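Side-chain contacts in type IV pilus secretin PilQ family protein (Vibrio cholerae, PDB 6W6M), which probably forms the outer-membrane channel through which the type IV competence pilus passes during natural transformation in Vibrio cholerae: residues A269-E274 with N278-R283; D502-G507 with S558-F563. One frame throughout, in Å; residues are numbered along the deposited sequence.

Contact 1: A269-E274 with N278-R283; sequences AMIGGE and NMLSER
The peptide group joining G272 to G273 has the methyl of M279 on one side of its plane, beyond its CA–N edge and turned from the carbonyl O. M279 CE is 3.8 Å from G272 CA. The thioether reaches there by running extended through CG (chi1 -177°) and then bending at its last torsion (chi3 -78°), which folds the methyl back against the glycine backbone. The carbonyl of I271 is a second flat group. M279 CG and L280 CD1 flank its O, each only a little off the peptide plane, one to either side of it, while L280 N donates to I271 O in a nearly linear (177°) but weak hydrogen bond of 3.3 Å. The carbonyl of the last helical residue is thus met, weakly, by an N-H of the following loop, where L280 is the centre of an inverse gamma turn. Beyond the helix, G273 takes a positive phi, a combination of backbone angles that a side chain would hardly tolerate, and N278 CB comes within 3.8 Å of E274 O. Beside the hydrogen bond, I271 CD1 and L280 CD2 touch at 4.2 Å. The loop between helix 264-271 and strand 285-289 so folds back on the helix's C-terminal end, within the short domain of the type II/III secretion family. On the same chain I271 packs on I311 of helix 303-314, as M270 does on L314, while L280 rests on L296 of the second subunit.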
ATOM      1  N   ALA A 269      24.536  23.642 -28.553  1.00104.77           N
ATOM      2  CA  ALA A 269      23.119  23.407 -28.298  1.00104.77           C
ATOM      3  C   ALA A 269      22.246  24.271 -29.198  1.00104.77           C
ATOM      4  O   ALA A 269      21.099  23.917 -29.485  1.00104.77           O
ATOM      5  CB  ALA A 269      22.792  23.660 -26.831  1.00104.77           C
ATOM      6  N   MET A 270      22.761  25.414 -29.636  1.00106.91           N
ATOM      7  CA  MET A 270      21.979  26.247 -30.542  1.00106.91           C
ATOM      8  C   MET A 270      22.056  25.770 -31.988  1.00106.91           C
ATOM      9  O   MET A 270      21.034  25.753 -32.680  1.00106.91           O
ATOM     10  CB  MET A 270      22.440  27.699 -30.450  1.00106.91           C
ATOM     11  CG  MET A 270      21.890  28.576 -31.541  1.00106.91           C
ATOM     12  SD  MET A 270      22.402  30.283 -31.356  1.00106.91           S
ATOM     13  CE  MET A 270      24.074  30.064 -30.767  1.00106.91           C
ATOM     14  N   ILE A 271      23.235  25.355 -32.455  1.00110.05           N
ATOM     15  CA  ILE A 271      23.384  24.982 -33.860  1.00110.05           C
ATOM     16  C   ILE A 271      22.759  23.620 -34.123  1.00110.05           C
ATOM     17  O   ILE A 271      22.044  23.430 -35.110  1.00110.05           O
ATOM     18  CB  ILE A 271      24.865  25.010 -34.270  1.00110.05           C
ATOM     19  CG1 ILE A 271      25.329  26.445 -34.494  1.00110.05           C
ATOM     20  CG2 ILE A 271      25.083  24.188 -35.505  1.00110.05           C
ATOM     21  CD1 ILE A 271      24.529  27.182 -35.517  1.00110.05           C
ATOM     22  N   GLY A 272      23.010  22.656 -33.251  1.00115.22           N
ATOM     23  CA  GLY A 272      22.368  21.364 -33.383  1.00115.22           C
ATOM     24  C   GLY A 272      21.136  21.269 -32.513  1.00115.22           C
ATOM     25  O   GLY A 272      20.222  22.087 -32.633  1.00115.22           O
ATOM     26  N   GLY A 273      21.095  20.279 -31.631  1.00124.35           N
ATOM     27  CA  GLY A 273      20.053  20.239 -30.623  1.00124.35           C
ATOM     28  C   GLY A 273      19.039  19.127 -30.771  1.00124.35           C
ATOM     29  O   GLY A 273      19.317  18.094 -31.388  1.00124.35           O
ATOM     30  N   GLU A 274      17.854  19.338 -30.203  1.00131.48           N
ATOM     31  CA  GLU A 274      16.833  18.302 -30.176  1.00131.48           C
ATOM     32  C   GLU A 274      16.196  18.126 -31.549  1.00131.48           C
ATOM     33  O   GLU A 274      15.708  19.084 -32.154  1.00131.48           O
ATOM     34  CB  GLU A 274      15.756  18.647 -29.149  1.00131.48           C
ATOM     35  CG  GLU A 274      16.281  18.915 -27.750  1.00131.48           C
ATOM     36  CD  GLU A 274      15.162  19.132 -26.748  1.00131.48           C
ATOM     37  OE1 GLU A 274      13.981  19.014 -27.141  1.00131.48           O
ATOM     38  OE2 GLU A 274      15.461  19.416 -25.566  1.00131.48           O
ATOM     39  N   ASN A 278      14.909  20.974 -36.193  1.00127.64           N
ATOM     40  CA  ASN A 278      15.506  22.217 -35.722  1.00127.64           C
ATOM     41  C   ASN A 278      16.943  22.351 -36.206  1.00127.64           C
ATOM     42  O   ASN A 278      17.374  23.442 -36.597  1.00127.64           O
ATOM     43  CB  ASN A 278      15.441  22.283 -34.198  1.00127.64           C
ATOM     44  CG  ASN A 278      15.542  23.701 -33.671  1.00127.64           C
ATOM     45  OD1 ASN A 278      16.216  24.549 -34.255  1.00127.64           O
ATOM     46  ND2 ASN A 278      14.865  23.965 -32.561  1.00127.64           N
ATOM     47  N   MET A 279      17.692  21.252 -36.198  1.00125.86           N
ATOM     48  CA  MET A 279      19.110  21.282 -36.523  1.00125.86           C
ATOM     49  C   MET A 279      19.355  21.944 -37.866  1.00125.86           C
ATOM     50  O   MET A 279      18.571  21.788 -38.803  1.00125.86           O
ATOM     51  CB  MET A 279      19.674  19.861 -36.526  1.00125.86           C
ATOM     52  CG  MET A 279      21.164  19.796 -36.784  1.00125.86           C
ATOM     53  SD  MET A 279      21.851  18.131 -36.675  1.00125.86           S
ATOM     54  CE  MET A 279      21.956  17.906 -34.901  1.00125.86           C
ATOM     55  N   LEU A 280      20.434  22.711 -37.941  1.00120.82           N
ATOM     56  CA  LEU A 280      20.893  23.256 -39.205  1.00120.82           C
ATOM     57  C   LEU A 280      21.838  22.263 -39.870  1.00120.82           C
ATOM     58  O   LEU A 280      22.938  22.630 -40.289  1.00120.82           O
ATOM     59  CB  LEU A 280      21.585  24.601 -38.986  1.00120.82           C
ATOM     60  CG  LEU A 280      20.744  25.854 -38.722  1.00120.82           C
ATOM     61  CD1 LEU A 280      19.854  25.730 -37.494  1.00120.82           C
ATOM     62  CD2 LEU A 280      21.645  27.070 -38.600  1.00120.82           C
ATOM     63  N   SER A 281      21.415  21.007 -39.981  1.00124.61           N
ATOM     64  CA  SER A 281      22.259  19.952 -40.526  1.00124.61           C
ATOM     65  C   SER A 281      21.367  18.952 -41.254  1.00124.61           C
ATOM     66  O   SER A 281      20.141  18.983 -41.130  1.00124.61           O
ATOM     67  CB  SER A 281      23.077  19.265 -39.424  1.00124.61           C
ATOM     68  OG  SER A 281      23.878  20.188 -38.701  1.00124.61           O
ATOM     69  N   GLU A 282      22.002  18.063 -42.024  1.00126.37           N
ATOM     70  CA  GLU A 282      21.284  17.088 -42.839  1.00126.37           C
ATOM     71  C   GLU A 282      21.577  15.646 -42.442  1.00126.37           C
ATOM     72  O   GLU A 282      20.665  14.918 -42.041  1.00126.37           O
ATOM     73  CB  GLU A 282      21.606  17.329 -44.327  1.00126.37           C
ATOM     74  CG  GLU A 282      21.131  18.658 -44.935  1.00126.37           C
ATOM     75  CD  GLU A 282      19.637  18.870 -44.828  1.00126.37           C
ATOM     76  OE1 GLU A 282      18.884  17.895 -45.019  1.00126.37           O
ATOM     77  OE2 GLU A 282      19.217  20.010 -44.544  1.00126.37           O
ATOM     78  N   ARG A 283      22.846  15.240 -42.551  1.00129.40           N
ATOM     79  CA  ARG A 283      23.288  13.924 -42.014  1.00129.40           C
ATOM     80  C   ARG A 283      24.706  14.051 -41.444  1.00129.40           C
ATOM     81  O   ARG A 283      25.467  13.068 -41.534  1.00129.40           O
ATOM     82  CB  ARG A 283      23.227  12.852 -43.107  1.00 30.00           C
TER

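Contact 2: D502-G507 with S558-F563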
ATOM      1  N   ASP A 502       9.088  38.952   9.405  1.00 68.63           N
ATOM      2  CA  ASP A 502       8.585  40.262   9.000  1.00 68.63           C
ATOM      3  C   ASP A 502       9.224  40.685   7.685  1.00 68.63           C
ATOM      4  O   ASP A 502      10.449  40.713   7.580  1.00 68.63           O
ATOM      5  CB  ASP A 502       8.887  41.308  10.065  1.00 68.63           C
ATOM      6  CG  ASP A 502       8.058  41.130  11.301  1.00 68.63           C
ATOM      7  OD1 ASP A 502       7.058  40.392  11.257  1.00 68.63           O
ATOM      8  OD2 ASP A 502       8.403  41.733  12.332  1.00 68.63           O
ATOM      9  N   THR A 503       8.405  41.063   6.702  1.00 63.88           N
ATOM     10  CA  THR A 503       8.862  41.207   5.325  1.00 63.88           C
ATOM     11  C   THR A 503       8.567  42.585   4.743  1.00 63.88           C
ATOM     12  O   THR A 503       7.667  43.288   5.191  1.00 63.88           O
ATOM     13  CB  THR A 503       8.223  40.130   4.409  1.00 63.88           C
ATOM     14  OG1 THR A 503       6.796  40.235   4.441  1.00 63.88           O
ATOM     15  CG2 THR A 503       8.616  38.743   4.855  1.00 63.88           C
ATOM     16  N   GLN A 504       9.367  42.961   3.742  1.00 60.16           N
ATOM     17  CA  GLN A 504       9.101  44.045   2.798  1.00 60.16           C
ATOM     18  C   GLN A 504       9.603  43.593   1.443  1.00 60.16           C
ATOM     19  O   GLN A 504      10.754  43.182   1.330  1.00 60.16           O
ATOM     20  CB  GLN A 504       9.811  45.339   3.171  1.00 60.16           C
ATOM     21  CG  GLN A 504       9.332  45.979   4.412  1.00 60.16           C
ATOM     22  CD  GLN A 504      10.126  47.207   4.750  1.00 60.16           C
ATOM     23  OE1 GLN A 504      11.272  47.339   4.353  1.00 60.16           O
ATOM     24  NE2 GLN A 504       9.519  48.116   5.485  1.00 60.16           N
ATOM     25  N   ARG A 505       8.762  43.660   0.420  1.00 59.88           N
ATOM     26  CA  ARG A 505       9.110  43.088  -0.869  1.00 59.88           C
ATOM     27  C   ARG A 505       8.578  43.952  -1.995  1.00 59.88           C
ATOM     28  O   ARG A 505       7.506  44.539  -1.901  1.00 59.88           O
ATOM     29  CB  ARG A 505       8.562  41.668  -1.016  1.00 59.88           C
ATOM     30  CG  ARG A 505       9.297  40.662  -0.201  1.00 59.88           C
ATOM     31  CD  ARG A 505       8.597  39.337  -0.132  1.00 59.88           C
ATOM     32  NE  ARG A 505       9.306  38.454   0.788  1.00 59.88           N
ATOM     33  CZ  ARG A 505       8.864  37.273   1.201  1.00 59.88           C
ATOM     34  NH1 ARG A 505       7.699  36.811   0.781  1.00 59.88           N
ATOM     35  NH2 ARG A 505       9.586  36.557   2.046  1.00 59.88           N
ATOM     36  N   ILE A 506       9.337  44.000  -3.083  1.00 55.25           N
ATOM     37  CA  ILE A 506       8.878  44.643  -4.302  1.00 55.25           C
ATOM     38  C   ILE A 506       9.495  43.916  -5.486  1.00 55.25           C
ATOM     39  O   ILE A 506      10.682  43.581  -5.485  1.00 55.25           O
ATOM     40  CB  ILE A 506       9.195  46.157  -4.296  1.00 55.25           C
ATOM     41  CG1 ILE A 506       8.579  46.837  -5.507  1.00 55.25           C
ATOM     42  CG2 ILE A 506      10.675  46.423  -4.240  1.00 55.25           C
ATOM     43  CD1 ILE A 506       8.579  48.302  -5.412  1.00 55.25           C
ATOM     44  N   GLY A 507       8.663  43.647  -6.480  1.00 57.36           N
ATOM     45  CA  GLY A 507       9.086  42.995  -7.699  1.00 57.36           C
ATOM     46  C   GLY A 507       8.467  43.630  -8.923  1.00 57.36           C
ATOM     47  O   GLY A 507       7.256  43.813  -8.971  1.00 57.36           O
ATOM     48  N   SER A 558       5.123  57.181   9.328  1.00 65.10           N
ATOM     49  CA  SER A 558       6.145  56.296   8.784  1.00 65.10           C
ATOM     50  C   SER A 558       6.232  56.451   7.275  1.00 65.10           C
ATOM     51  O   SER A 558       5.233  56.729   6.609  1.00 65.10           O
ATOM     52  CB  SER A 558       5.853  54.840   9.139  1.00 65.10           C
ATOM     53  OG  SER A 558       6.818  53.989   8.573  1.00 65.10           O
ATOM     54  N   GLU A 559       7.430  56.245   6.734  1.00 65.47           N
ATOM     55  CA  GLU A 559       7.623  56.396   5.298  1.00 65.47           C
ATOM     56  C   GLU A 559       8.747  55.501   4.799  1.00 65.47           C
ATOM     57  O   GLU A 559       9.813  55.441   5.410  1.00 65.47           O
ATOM     58  CB  GLU A 559       7.926  57.845   4.955  1.00 65.47           C
ATOM     59  CG  GLU A 559       8.068  58.108   3.497  1.00 65.47           C
ATOM     60  CD  GLU A 559       8.318  59.561   3.226  1.00 65.47           C
ATOM     61  OE1 GLU A 559       8.410  60.327   4.206  1.00 65.47           O
ATOM     62  OE2 GLU A 559       8.424  59.943   2.041  1.00 65.47           O
ATOM     63  N   LEU A 560       8.478  54.796   3.698  1.00 58.96           N
ATOM     64  CA  LEU A 560       9.469  53.875   3.087  1.00 58.96           C
ATOM     65  C   LEU A 560       9.581  54.189   1.594  1.00 58.96           C
ATOM     66  O   LEU A 560       8.544  54.458   0.967  1.00 58.96           O
ATOM     67  CB  LEU A 560       9.006  52.433   3.312  1.00 58.96           C
ATOM     68  CG  LEU A 560       9.541  51.409   2.313  1.00 58.96           C
ATOM     69  CD1 LEU A 560      10.885  50.864   2.765  1.00 58.96           C
ATOM     70  CD2 LEU A 560       8.549  50.276   2.113  1.00 58.96           C
ATOM     71  N   LEU A 561      10.806  54.175   1.068  1.00 57.29           N
ATOM     72  CA  LEU A 561      11.069  54.436  -0.344  1.00 57.29           C
ATOM     73  C   LEU A 561      12.130  53.487  -0.879  1.00 57.29           C
ATOM     74  O   LEU A 561      13.060  53.110  -0.161  1.00 57.29           O
ATOM     75  CB  LEU A 561      11.533  55.874  -0.579  1.00 57.29           C
ATOM     76  CG  LEU A 561      10.549  57.001  -0.282  1.00 57.29           C
ATOM     77  CD1 LEU A 561      11.226  58.325  -0.430  1.00 57.29           C
ATOM     78  CD2 LEU A 561       9.362  56.933  -1.205  1.00 57.29           C
ATOM     79  N   ILE A 562      12.004  53.116  -2.157  1.00 56.98           N
ATOM     80  CA  ILE A 562      12.983  52.253  -2.818  1.00 56.98           C
ATOM     81  C   ILE A 562      13.442  52.897  -4.121  1.00 56.98           C
ATOM     82  O   ILE A 562      12.617  53.248  -4.966  1.00 56.98           O
ATOM     83  CB  ILE A 562      12.408  50.849  -3.076  1.00 56.98           C
ATOM     84  CG1 ILE A 562      12.148  50.136  -1.749  1.00 56.98           C
ATOM     85  CG2 ILE A 562      13.360  50.037  -3.913  1.00 56.98           C
ATOM     86  CD1 ILE A 562      11.359  48.882  -1.859  1.00 56.98           C
ATOM     87  N   PHE A 563      14.756  53.057  -4.281  1.00 60.18           N
ATOM     88  CA  PHE A 563      15.381  53.630  -5.467  1.00 60.18           C
ATOM     89  C   PHE A 563      16.244  52.593  -6.174  1.00 60.18           C
ATOM     90  O   PHE A 563      16.717  51.638  -5.562  1.00 60.18           O
ATOM     91  CB  PHE A 563      16.290  54.821  -5.135  1.00 60.18           C
ATOM     92  CG  PHE A 563      15.622  55.924  -4.396  1.00 60.18           C
ATOM     93  CD1 PHE A 563      15.548  55.907  -3.021  1.00 60.18           C
ATOM     94  CD2 PHE A 563      15.107  57.006  -5.067  1.00 60.18           C
ATOM     95  CE1 PHE A 563      14.948  56.930  -2.338  1.00 60.18           C
ATOM     96  CE2 PHE A 563      14.505  58.029  -4.385  1.00 60.18           C
ATOM     97  CZ  PHE A 563      14.427  57.989  -3.018  1.00 60.18           C
TER
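Q504 overlaps L560 through its carboxamide: both leucine methyls lie on one side of the amide plane, CD1 shifted beyond the end that carries OE1 and NE2. L560 CD1 is 3.9 Å from Q504 OE1, and L560 CD2 is 4.1 Å from Q504 NE2. The two side chains point at each other across the gap. The amide's rotation is restrained by a bond from NE2 to Q438 of the second subunit and, weakly, by one from Q484 to OE1; a polar group can thus lie against hydrocarbon while its bonds are made elsewhere. Two residues along, I506 and I562 pass alongside, pointing contrary ways, with I506 CG2 meeting I562 CD1 at 3.5 Å. I562 puts CG1 anti to its carbonyl carbon (chi1 -66°) and stretches on to CD1, which makes the touch. The touching parts, 504-506 and 560-562, are inclined by 37° and meet through side chains alone, as layers of two sheets do, consistent with the inner gate packing on the outer barrel wall in secretins. I506 also touches V482 of strand 475-493 and L520 of strand 518-534, L560 and I562 touch I327 of strand 320-347, and strand 496-513 continues its sheet into the second subunit by an antiparallel ladder.

In the fold
The two sites show how packing follows from place in an elongated subunit. Contact 1 is local and only partly buried: a helix end meets the loop that follows it a few residues later, so backbone carbonyls, glycines and a single weak hydrogen bond share the work with apolar side chains. Contact 2 is buried and long-range, joining strands of two different sheets more than fifty residues apart in sequence, with side chains alone making the touch. No secondary-structure element is common to both, and their centres lie about 47 Å apart. Each nevertheless borders the second subunit, contact 1 by packing and contact 2 also through a shared sheet and polar bonds.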